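Local coordinates for protein amidohydrolase (Staphylococcus aureus, PDB 3NUR) that probably hydrolyses carbon-nitrogen amide bonds as a metal-dependent amidohydrolase of the TIM-barrel type, with a calcium ion bound in its metal site, at residues Glu148-Ile151 with Gly155-Gly158. Sequence-based numbering, arbitrary orientation.
Sequences ERCI and GFKG
Cys150 O, near the end of helix 140-152, accepts a hydrogen bond from Phe156 N at 3.0 Å, nearly straight (165° at the hydrogen), with the donor tilted out of the carbonyl plane. This is a helix-to-strand turn of the TIM barrel, and it illustrates how glycine lets a chain leave a helix: Gly155, with a left-handed backbone (phi 73°), swings the chain round so that it heads for strand 159-162. A weaker, more bent bond runs from Gly155 N to Ile151 O at 3.3 Å. One water bridges helix and loop, donating to both Ile151 O and Phe156 O, the latter 2.7 Å from the water oxygen; Ile151 O thus accepts from the water as well as from Gly155. Further on, Lys157 and Gly158 form backbone bonds with Gly131 and Ala133, tying the chain to strand 129-131 and the loop after it. The loop runs into the N-terminal end of strand 159-162, the end opposite to that at which the metal ligand His192 sits on the parallel strand 189-192.

Two side chains of the helix pack on the loop. With CG of Phe156 anti to its carbonyl carbon (chi1 -74°), the ring extends alongside Cys150, and its CD2 meets Cys150 CB at 3.6 Å. The sulfur lies obliquely beside the CD2-CE2 side of the ring, SG 4.7 Å from the centroid in a sulfur-aromatic contact. Asn115 of helix 104-124 touches both residues, and Leu118 adds to the cover of the ring, so the turn is also packed against the preceding barrel helix. Ile151 reaches the loop chiefly through its longer branch: although its CB bond points away, CG1 carries CD1 back to an apolar contact with Phe156 CB at 3.9 Å, with Phe156 O (3.4 Å) and Gly158 N (3.6 Å) as van der Waals neighbours of the same methyl.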
ATOM      1  N   GLU A 148     -11.498  10.925  -7.361  1.00 14.37           N
ATOM      2  CA  GLU A 148     -12.440  10.802  -8.474  1.00 14.78           C
ATOM      3  C   GLU A 148     -11.771  11.266  -9.768  1.00 16.24           C
ATOM      4  O   GLU A 148     -11.928  10.595 -10.799  1.00 15.09           O
ATOM      5  CB  GLU A 148     -13.735  11.600  -8.183  1.00 16.71           C
ATOM      6  CG  GLU A 148     -14.830  11.432  -9.240  1.00 31.41           C
ATOM      7  CD  GLU A 148     -14.795  12.375 -10.435  1.00 59.94           C
ATOM      8  OE1 GLU A 148     -14.429  13.560 -10.261  1.00 61.38           O
ATOM      9  OE2 GLU A 148     -15.158  11.928 -11.547  1.00 56.06           O
ATOM     10  N   ARG A 149     -11.015  12.396  -9.712  1.00 12.54           N
ATOM     11  CA  ARG A 149     -10.309  12.944 -10.877  1.00 12.37           C
ATOM     12  C   ARG A 149      -9.270  11.943 -11.388  1.00 16.16           C
ATOM     13  O   ARG A 149      -9.210  11.693 -12.582  1.00 14.25           O
ATOM     14  CB  ARG A 149      -9.649  14.295 -10.556  1.00 13.19           C
ATOM     15  CG  ARG A 149      -9.038  14.970 -11.773  1.00 15.10           C
ATOM     16  CD  ARG A 149      -8.352  16.263 -11.418  1.00 17.98           C
ATOM     17  NE  ARG A 149      -7.029  16.065 -10.828  1.00 17.21           N
ATOM     18  CZ  ARG A 149      -5.894  16.042 -11.516  1.00 25.93           C
ATOM     19  NH1 ARG A 149      -4.739  15.906 -10.888  1.00 16.42           N
ATOM     20  NH2 ARG A 149      -5.908  16.143 -12.840  1.00 19.99           N
ATOM     21  N   CYS A 150      -8.488  11.339 -10.477  1.00 12.50           N
ATOM     22  CA  CYS A 150      -7.470  10.355 -10.838  1.00 11.02           C
ATOM     23  C   CYS A 150      -8.072   9.162 -11.546  1.00 12.35           C
ATOM     24  O   CYS A 150      -7.534   8.715 -12.554  1.00 12.39           O
ATOM     25  CB  CYS A 150      -6.688   9.925  -9.600  1.00 10.69           C
ATOM     26  SG  CYS A 150      -5.509  11.167  -9.021  1.00 14.23           S
ATOM     27  N   ILE A 151      -9.185   8.643 -11.021  1.00  9.07           N
ATOM     28  CA  ILE A 151      -9.812   7.469 -11.599  1.00 10.22           C
ATOM     29  C   ILE A 151     -10.474   7.802 -12.918  1.00 17.51           C
ATOM     30  O   ILE A 151     -10.153   7.179 -13.923  1.00 16.29           O
ATOM     31  CB  ILE A 151     -10.751   6.736 -10.586  1.00 12.59           C
ATOM     32  CG1 ILE A 151     -10.040   6.382  -9.241  1.00 12.74           C
ATOM     33  CG2 ILE A 151     -11.447   5.502 -11.210  1.00 14.85           C
ATOM     34  CD1 ILE A 151      -8.629   5.794  -9.248  1.00 16.34           C
ATOM     35  N   GLY A 155      -7.267   7.810 -15.501  1.00 11.19           N
ATOM     36  CA  GLY A 155      -7.245   6.370 -15.746  1.00 11.02           C
ATOM     37  C   GLY A 155      -6.471   5.585 -14.698  1.00 13.88           C
ATOM     38  O   GLY A 155      -5.994   4.470 -14.970  1.00 13.63           O
ATOM     39  N   PHE A 156      -6.363   6.150 -13.478  1.00 11.12           N
ATOM     40  CA  PHE A 156      -5.699   5.466 -12.362  1.00  9.13           C
ATOM     41  C   PHE A 156      -6.617   4.344 -11.847  1.00 11.35           C
ATOM     42  O   PHE A 156      -7.812   4.316 -12.154  1.00 10.15           O
ATOM     43  CB  PHE A 156      -5.303   6.466 -11.249  1.00  9.08           C
ATOM     44  CG  PHE A 156      -4.113   7.366 -11.542  1.00  9.39           C
ATOM     45  CD1 PHE A 156      -3.539   7.412 -12.815  1.00 11.33           C
ATOM     46  CD2 PHE A 156      -3.617   8.225 -10.566  1.00 10.26           C
ATOM     47  CE1 PHE A 156      -2.473   8.269 -13.090  1.00 11.81           C
ATOM     48  CE2 PHE A 156      -2.548   9.083 -10.841  1.00 12.80           C
ATOM     49  CZ  PHE A 156      -1.986   9.104 -12.102  1.00 10.80           C
ATOM     50  N   LYS A 157      -6.053   3.415 -11.063  1.00  9.74           N
ATOM     51  CA  LYS A 157      -6.753   2.214 -10.627  1.00  9.66           C
ATOM     52  C   LYS A 157      -6.819   1.980  -9.114  1.00 13.07           C
ATOM     53  O   LYS A 157      -7.142   0.869  -8.675  1.00 12.08           O
ATOM     54  CB  LYS A 157      -6.163   0.987 -11.352  1.00 12.25           C
ATOM     55  CG  LYS A 157      -6.290   1.023 -12.891  1.00 19.49           C
ATOM     56  CD  LYS A 157      -7.702   0.795 -13.382  1.00 26.50           C
ATOM     57  CE  LYS A 157      -7.780   0.645 -14.886  1.00 29.53           C
ATOM     58  NZ  LYS A 157      -8.732  -0.437 -15.267  1.00 40.43           N
ATOM     59  N   GLY A 158      -6.571   3.038  -8.350  1.00  9.41           N
ATOM     60  CA  GLY A 158      -6.665   3.042  -6.897  1.00  9.50           C
ATOM     61  C   GLY A 158      -5.893   4.195  -6.309  1.00 11.34           C
ATOM     62  O   GLY A 158      -5.551   5.148  -7.013  1.00 11.63           O
TER
HETATM   63  O   HOH W   1      -9.517   4.052 -14.247  1.00 23.79           O